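Neuraminidase (Influenza A virus, PDB 4GEZ) belongs to a family of sialidases that cut terminal sialic acid from glycoconjugates, although its putative active site has diverged and this activity is uncertain. Local coordinates at residues 32-37 against 350-355; 41-46 against 66-71. All blocks are in the same frame, centred on the assembly; numbering follows the deposited sequence.

Interaction 1 of 2, residues 32-37 against 350-355; sequences GFPWGP and DQTVGL
The carbonyl of Phe33 reaches Asp350 through a water, which donates to Phe33 O and to Asp350 OD2 and lies over one face of the Trp35 indole. Phe33 points its CB away from 350-355; its ring has Trp35 NE1 over one face, toward the rim, and meets the ring of Tyr85 of the second subunit. Next, Pro34 lays its CB against the methyl of Thr352, with CB 3.7 Å from CG2. Trp35 makes a nearly straight bond: its N donates to the syn lone pair of Asp350 OD2 at 2.9 Å, with 174° at the hydrogen. The Asp350 carboxylate gets there because CG stands opposite its own backbone N (chi1 -172°), and its other oxygen is held too. Asp350 OD1 takes Thr352 N at 3.2 Å and Thr352 OG1 at 2.7 Å, both from the same face of the carboxylate, which fixes its rotation. That hydroxyl in turn accepts a weak, bent bond from Gly36 N, while Gly36 O rests 3.3 Å from Val353 CG2. At Pro37 the contact ends in a CA-H...O contact to Thr352 O (CA to O 3.3 Å) and a water that joins Pro37 O to Gly354 N. Asp350 to Val353 thus form a type I turn that carries an Asx turn at its start, linking strands 343-349 and 359-367 of the propeller blade that strand 25-30 completes.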
ATOM      1  N   GLY A  32       2.709   0.240 -20.926  1.00 29.17           N
ATOM      2  CA  GLY A  32       1.953  -0.763 -20.198  1.00 36.46           C
ATOM      3  C   GLY A  32       1.143  -1.688 -21.080  1.00 30.72           C
ATOM      4  O   GLY A  32       1.451  -1.867 -22.257  1.00 31.69           O
ATOM      5  N   PHE A  33       0.100  -2.268 -20.495  1.00 24.07           N
ATOM      6  CA  PHE A  33      -0.748  -3.241 -21.165  1.00 15.54           C
ATOM      7  C   PHE A  33      -2.186  -2.715 -21.204  1.00 19.54           C
ATOM      8  O   PHE A  33      -2.525  -1.795 -20.455  1.00 19.98           O
ATOM      9  CB  PHE A  33      -0.662  -4.591 -20.436  1.00 18.06           C
ATOM     10  CG  PHE A  33      -1.091  -4.540 -18.997  1.00 15.79           C
ATOM     11  CD1 PHE A  33      -0.151  -4.376 -17.988  1.00 22.78           C
ATOM     12  CD2 PHE A  33      -2.430  -4.667 -18.650  1.00 21.65           C
ATOM     13  CE1 PHE A  33      -0.534  -4.336 -16.655  1.00 15.05           C
ATOM     14  CE2 PHE A  33      -2.825  -4.624 -17.321  1.00 20.46           C
ATOM     15  CZ  PHE A  33      -1.874  -4.459 -16.321  1.00 15.35           C
ATOM     16  N   PRO A  34      -3.028  -3.277 -22.092  1.00 18.91           N
ATOM     17  CA  PRO A  34      -4.413  -2.801 -22.201  1.00 14.89           C
ATOM     18  C   PRO A  34      -5.217  -3.055 -20.935  1.00 18.21           C
ATOM     19  O   PRO A  34      -5.208  -4.174 -20.420  1.00 15.55           O
ATOM     20  CB  PRO A  34      -4.983  -3.643 -23.350  1.00 14.15           C
ATOM     21  CG  PRO A  34      -3.797  -4.067 -24.138  1.00 10.50           C
ATOM     22  CD  PRO A  34      -2.709  -4.272 -23.136  1.00 13.66           C
ATOM     23  N   TRP A  35      -5.903  -2.026 -20.442  1.00 19.05           N
ATOM     24  CA  TRP A  35      -6.707  -2.151 -19.233  1.00 11.61           C
ATOM     25  C   TRP A  35      -8.131  -2.564 -19.580  1.00 20.89           C
ATOM     26  O   TRP A  35      -9.038  -2.526 -18.739  1.00 17.23           O
ATOM     27  CB  TRP A  35      -6.656  -0.867 -18.396  1.00  9.57           C
ATOM     28  CG  TRP A  35      -5.300  -0.692 -17.758  1.00 16.50           C
ATOM     29  CD1 TRP A  35      -4.233  -1.535 -17.893  1.00 19.00           C
ATOM     30  CD2 TRP A  35      -4.860   0.371 -16.889  1.00  7.95           C
ATOM     31  NE1 TRP A  35      -3.161  -1.063 -17.178  1.00  8.14           N
ATOM     32  CE2 TRP A  35      -3.518   0.102 -16.549  1.00  8.43           C
ATOM     33  CE3 TRP A  35      -5.467   1.522 -16.374  1.00  8.00           C
ATOM     34  CZ2 TRP A  35      -2.766   0.942 -15.714  1.00  8.05           C
ATOM     35  CZ3 TRP A  35      -4.716   2.360 -15.541  1.00  8.44           C
ATOM     36  CH2 TRP A  35      -3.385   2.062 -15.222  1.00  7.95           C
ATOM     37  N   GLY A  36      -8.306  -2.970 -20.836  1.00 34.79           N
ATOM     38  CA  GLY A  36      -9.470  -3.731 -21.251  1.00 37.14           C
ATOM     39  C   GLY A  36     -10.701  -2.872 -21.382  1.00 40.68           C
ATOM     40  O   GLY A  36     -10.664  -1.676 -21.082  1.00 48.46           O
ATOM     41  N   PRO A  37     -11.799  -3.477 -21.851  1.00 29.97           N
ATOM     42  CA  PRO A  37     -13.090  -2.794 -21.969  1.00 27.32           C
ATOM     43  C   PRO A  37     -13.539  -2.268 -20.614  1.00 17.57           C
ATOM     44  O   PRO A  37     -13.856  -1.089 -20.511  1.00 13.22           O
ATOM     45  CB  PRO A  37     -14.038  -3.897 -22.452  1.00 14.39           C
ATOM     46  CG  PRO A  37     -13.162  -4.938 -23.051  1.00 16.48           C
ATOM     47  CD  PRO A  37     -11.845  -4.865 -22.344  1.00 27.21           C
ATOM     48  N   ASP A 350      -5.190   4.296 -24.669  1.00 33.38           N
ATOM     49  CA  ASP A 350      -5.544   2.888 -24.538  1.00 26.29           C
ATOM     50  C   ASP A 350      -6.870   2.682 -25.257  1.00 24.71           C
ATOM     51  O   ASP A 350      -7.937   2.939 -24.694  1.00 31.84           O
ATOM     52  CB  ASP A 350      -5.684   2.511 -23.063  1.00 33.11           C
ATOM     53  CG  ASP A 350      -5.859   1.017 -22.849  1.00 36.53           C
ATOM     54  OD1 ASP A 350      -6.216   0.295 -23.808  1.00 37.36           O
ATOM     55  OD2 ASP A 350      -5.657   0.569 -21.701  1.00 32.95           O
ATOM     56  N   GLN A 351      -6.797   2.218 -26.499  1.00 23.48           N
ATOM     57  CA  GLN A 351      -7.983   2.089 -27.347  1.00 29.76           C
ATOM     58  C   GLN A 351      -8.959   0.988 -26.917  1.00 25.91           C
ATOM     59  O   GLN A 351     -10.092   0.946 -27.402  1.00 28.34           O
ATOM     60  CB  GLN A 351      -7.580   1.926 -28.818  1.00 24.55           C
ATOM     61  CG  GLN A 351      -6.936   0.588 -29.166  1.00 22.98           C
ATOM     62  CD  GLN A 351      -5.509   0.478 -28.660  1.00 31.42           C
ATOM     63  OE1 GLN A 351      -4.936   1.451 -28.168  1.00 32.68           O
ATOM     64  NE2 GLN A 351      -4.921  -0.705 -28.795  1.00 36.38           N
ATOM     65  N   THR A 352      -8.531   0.110 -26.008  1.00 22.46           N
ATOM     66  CA  THR A 352      -9.429  -0.915 -25.471  1.00 27.81           C
ATOM     67  C   THR A 352     -10.395  -0.284 -24.469  1.00 30.62           C
ATOM     68  O   THR A 352     -11.382  -0.905 -24.075  1.00 25.09           O
ATOM     69  CB  THR A 352      -8.679  -2.076 -24.769  1.00 17.49           C
ATOM     70  OG1 THR A 352      -8.065  -1.616 -23.557  1.00 25.95           O
ATOM     71  CG2 THR A 352      -7.635  -2.694 -25.692  1.00  4.51           C
ATOM     72  N   VAL A 353     -10.081   0.938 -24.041  1.00 33.97           N
ATOM     73  CA  VAL A 353     -10.946   1.700 -23.147  1.00 34.45           C
ATOM     74  C   VAL A 353     -11.647   2.784 -23.954  1.00 36.47           C
ATOM     75  O   VAL A 353     -10.992   3.641 -24.548  1.00 37.72           O
ATOM     76  CB  VAL A 353     -10.143   2.371 -22.012  1.00 33.06           C
ATOM     77  CG1 VAL A 353     -11.079   3.079 -21.044  1.00 33.49           C
ATOM     78  CG2 VAL A 353      -9.300   1.343 -21.275  1.00 27.39           C
ATOM     79  N   GLY A 354     -12.975   2.750 -23.975  1.00 32.23           N
ATOM     80  CA  GLY A 354     -13.744   3.683 -24.781  1.00 27.46           C
ATOM     81  C   GLY A 354     -13.571   5.153 -24.448  1.00 26.29           C
ATOM     82  O   GLY A 354     -13.291   5.506 -23.305  1.00 27.22           O
ATOM     83  N   LEU A 355     -13.738   6.001 -25.464  1.00 31.79           N
ATOM     84  CA  LEU A 355     -13.831   7.457 -25.295  1.00 35.30           C
ATOM     85  C   LEU A 355     -12.562   8.143 -24.791  1.00 26.39           C
ATOM     86  O   LEU A 355     -12.629   9.243 -24.243  1.00 31.65           O
ATOM     87  CB  LEU A 355     -15.020   7.821 -24.394  1.00 40.02           C
ATOM     88  CG  LEU A 355     -16.356   7.224 -24.844  1.00 43.47           C
ATOM     89  CD1 LEU A 355     -17.503   7.606 -23.917  1.00 47.00           C
ATOM     90  CD2 LEU A 355     -16.667   7.634 -26.274  1.00 41.28           C
TER
HETATM   91  O   HOH W   1      -3.330   0.750 -20.404  1.00 26.92           O
HETATM   92  O   HOH W   2     -14.178   0.613 -23.148  1.00 33.26           O

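Interaction 2 of 2, residues 41-46 against 66-71; sequences GDLILS and GLSANQ
Where the hairpin of strands 44-53 and 58-67 opens out, at the edge of a four-stranded antiparallel propeller blade, Leu45 and Gly66 are joined backbone to backbone. Leu45 N donates to Gly66 O at 2.7 Å and nearly straight (171°), although it comes from above the carbonyl plane. One step on, Ile44 and Leu67 form a non-hydrogen-bonded antiparallel pair. Their side chains lie on one face of the sheet, Ile44 CG1 4.3 Å from Leu67 CD2, and Phe33 of the third subunit packs on both. Leu45 lies on the other face, its CB and CG against Gly66 O and its CD1 3.5 Å from Leu67 O.

Beyond the strands the pairing carries on in irregular form. Ser68 N, starting a short 3-10 segment, donates to Leu43 O at 2.9 Å, and Leu67 CA brings its hydrogen to the same oxygen. The Ser68 hydroxyl then turns back toward 41-46: with OG between its own N and carbonyl carbon (chi1 53°), it accepts Leu43 N at 3.0 Å, touches Leu43 CB, and is also hydrogen-bonded to Pro40 O. At the far end Ala69 N reaches Gly41 O at 3.2 Å, well to the side of the carbonyl. The backbones come close here, Gly41 CA 3.7 Å from Ala69 CA, and Ala69 CB packs on the glycine.

Chemically, the contact is main chain answering main chain, with a single side-chain hydroxyl standing in where regular pairing stops. Ser68 offers its N and its OG to the O and N of one residue, Leu43, so both polar backbone atoms of that buried leucine are satisfied as the strands part.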
ATOM      1  N   GLY A  41     -13.045  -0.030 -10.236  1.00 26.85           N
ATOM      2  CA  GLY A  41     -13.634   1.223  -9.791  1.00 24.87           C
ATOM      3  C   GLY A  41     -12.743   2.261  -9.128  1.00 28.17           C
ATOM      4  O   GLY A  41     -13.125   3.431  -9.032  1.00 40.37           O
ATOM      5  N   ASP A  42     -11.567   1.848  -8.663  1.00 21.73           N
ATOM      6  CA  ASP A  42     -10.743   2.717  -7.821  1.00 22.86           C
ATOM      7  C   ASP A  42      -9.648   3.468  -8.577  1.00 19.73           C
ATOM      8  O   ASP A  42      -8.797   4.111  -7.957  1.00 20.10           O
ATOM      9  CB  ASP A  42     -10.088   1.906  -6.700  1.00 18.72           C
ATOM     10  CG  ASP A  42      -9.257   0.750  -7.232  1.00 39.46           C
ATOM     11  OD1 ASP A  42      -9.738   0.032  -8.135  1.00 50.23           O
ATOM     12  OD2 ASP A  42      -8.110   0.571  -6.766  1.00 47.86           O
ATOM     13  N   LEU A  43      -9.672   3.408  -9.906  1.00 10.45           N
ATOM     14  CA  LEU A  43      -8.688   4.136 -10.701  1.00 20.46           C
ATOM     15  C   LEU A  43      -9.060   5.613 -10.805  1.00 16.84           C
ATOM     16  O   LEU A  43     -10.240   5.974 -10.862  1.00 26.22           O
ATOM     17  CB  LEU A  43      -8.502   3.509 -12.097  1.00 19.97           C
ATOM     18  CG  LEU A  43      -7.862   2.116 -12.130  1.00 28.59           C
ATOM     19  CD1 LEU A  43      -7.911   1.468 -13.511  1.00 37.86           C
ATOM     20  CD2 LEU A  43      -6.430   2.203 -11.644  1.00 20.94           C
ATOM     21  N   ILE A  44      -8.041   6.463 -10.794  1.00 12.01           N
ATOM     22  CA  ILE A  44      -8.239   7.902 -10.896  1.00 18.54           C
ATOM     23  C   ILE A  44      -8.167   8.362 -12.346  1.00 17.14           C
ATOM     24  O   ILE A  44      -7.198   8.078 -13.054  1.00 23.76           O
ATOM     25  CB  ILE A  44      -7.189   8.668 -10.051  1.00 20.09           C
ATOM     26  CG1 ILE A  44      -7.336   8.301  -8.572  1.00 23.57           C
ATOM     27  CG2 ILE A  44      -7.360  10.164 -10.207  1.00 11.21           C
ATOM     28  CD1 ILE A  44      -6.263   8.883  -7.671  1.00 21.41           C
ATOM     29  N   LEU A  45      -9.201   9.073 -12.786  1.00 19.02           N
ATOM     30  CA  LEU A  45      -9.226   9.614 -14.141  1.00 14.59           C
ATOM     31  C   LEU A  45      -8.410  10.903 -14.122  1.00 18.39           C
ATOM     32  O   LEU A  45      -8.521  11.693 -13.188  1.00 23.98           O
ATOM     33  CB  LEU A  45     -10.669   9.859 -14.605  1.00 12.23           C
ATOM     34  CG  LEU A  45     -11.577   8.628 -14.480  1.00 20.34           C
ATOM     35  CD1 LEU A  45     -13.021   8.906 -14.870  1.00 17.19           C
ATOM     36  CD2 LEU A  45     -11.020   7.496 -15.304  1.00 18.76           C
ATOM     37  N   SER A  46      -7.583  11.107 -15.142  1.00 21.60           N
ATOM     38  CA  SER A  46      -6.616  12.195 -15.120  1.00 15.29           C
ATOM     39  C   SER A  46      -6.510  12.930 -16.449  1.00 21.38           C
ATOM     40  O   SER A  46      -6.994  12.454 -17.478  1.00 33.56           O
ATOM     41  CB  SER A  46      -5.240  11.659 -14.727  1.00 14.54           C
ATOM     42  OG  SER A  46      -4.733  10.788 -15.718  1.00 21.67           O
ATOM     43  N   GLY A  66     -11.966  12.443 -11.728  1.00  6.97           N
ATOM     44  CA  GLY A  66     -12.959  11.412 -11.478  1.00  7.08           C
ATOM     45  C   GLY A  66     -12.439  10.024 -11.153  1.00 13.39           C
ATOM     46  O   GLY A  66     -11.228   9.777 -11.148  1.00 11.06           O
ATOM     47  N   LEU A  67     -13.373   9.113 -10.887  1.00 13.18           N
ATOM     48  CA  LEU A  67     -13.048   7.721 -10.593  1.00 16.65           C
ATOM     49  C   LEU A  67     -13.572   6.814 -11.704  1.00 23.24           C
ATOM     50  O   LEU A  67     -14.594   7.107 -12.329  1.00 26.37           O
ATOM     51  CB  LEU A  67     -13.641   7.307  -9.244  1.00 22.83           C
ATOM     52  CG  LEU A  67     -13.090   8.021  -8.007  1.00 26.00           C
ATOM     53  CD1 LEU A  67     -13.770   7.533  -6.741  1.00 29.06           C
ATOM     54  CD2 LEU A  67     -11.594   7.828  -7.898  1.00 21.79           C
ATOM     55  N   SER A  68     -12.871   5.711 -11.942  1.00 27.96           N
ATOM     56  CA  SER A  68     -13.208   4.800 -13.030  1.00 22.70           C
ATOM     57  C   SER A  68     -14.528   4.054 -12.827  1.00 22.92           C
ATOM     58  O   SER A  68     -15.125   3.572 -13.788  1.00 27.37           O
ATOM     59  CB  SER A  68     -12.060   3.815 -13.266  1.00 23.04           C
ATOM     60  OG  SER A  68     -11.692   3.167 -12.066  1.00 28.64           O
ATOM     61  N   ALA A  69     -14.979   3.963 -11.582  1.00 26.32           N
ATOM     62  CA  ALA A  69     -16.277   3.372 -11.275  1.00 20.48           C
ATOM     63  C   ALA A  69     -17.404   4.092 -12.008  1.00 22.11           C
ATOM     64  O   ALA A  69     -18.482   3.532 -12.211  1.00 20.71           O
ATOM     65  CB  ALA A  69     -16.523   3.409  -9.777  1.00 13.58           C
ATOM     66  N   ASN A  70     -17.145   5.339 -12.389  1.00 25.76           N
ATOM     67  CA  ASN A  70     -18.120   6.164 -13.090  1.00 27.14           C
ATOM     68  C   ASN A  70     -17.722   6.366 -14.557  1.00 28.07           C
ATOM     69  O   ASN A  70     -18.095   7.359 -15.179  1.00 30.45           O
ATOM     70  CB  ASN A  70     -18.298   7.504 -12.364  1.00 20.33           C
ATOM     71  CG  ASN A  70     -18.734   7.330 -10.912  1.00 25.86           C
ATOM     72  OD1 ASN A  70     -19.867   6.934 -10.634  1.00 31.74           O
ATOM     73  ND2 ASN A  70     -17.834   7.626  -9.982  1.00 20.05           N
ATOM     74  N   GLN A  71     -16.954   5.410 -15.083  1.00 32.46           N
ATOM     75  CA  GLN A  71     -16.545   5.334 -16.494  1.00 37.88           C
ATOM     76  C   GLN A  71     -17.650   5.658 -17.511  1.00 37.29           C
ATOM     77  O   GLN A  71     -17.417   6.379 -18.487  1.00 45.55           O
ATOM     78  CB  GLN A  71     -16.027   3.913 -16.769  1.00 34.90           C
ATOM     79  CG  GLN A  71     -15.423   3.681 -18.156  1.00 31.38           C
ATOM     80  CD  GLN A  71     -15.011   2.230 -18.380  1.00 29.99           C
ATOM     81  OE1 GLN A  71     -15.201   1.379 -17.512  1.00 28.33           O
ATOM     82  NE2 GLN A  71     -14.463   1.942 -19.555  1.00 23.35           N
TER

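Interaction 2 is nested along the chain inside the loop closed by interaction 1, and their centres lie 13 Å apart. Both are largely buried, near the subunit boundary rather than at the centre of the chain. The connection from strand 25-30 into strand 44-53 supplies one segment to each, tying two blades together. The two touch directly: Pro37 O has a probable hydrogen bond from Gln71 NE2, and Trp35 CE3 packs on Leu43 CD1. Loop meets loop in interaction 1, through a carboxylate, a hydroxyl and waters; interaction 2 extends strand pairing and leans on backbone bonds. Between subunits they come together again, since Trp35 O of one copy takes a weak hydrogen bond from Asn70 ND2 of another.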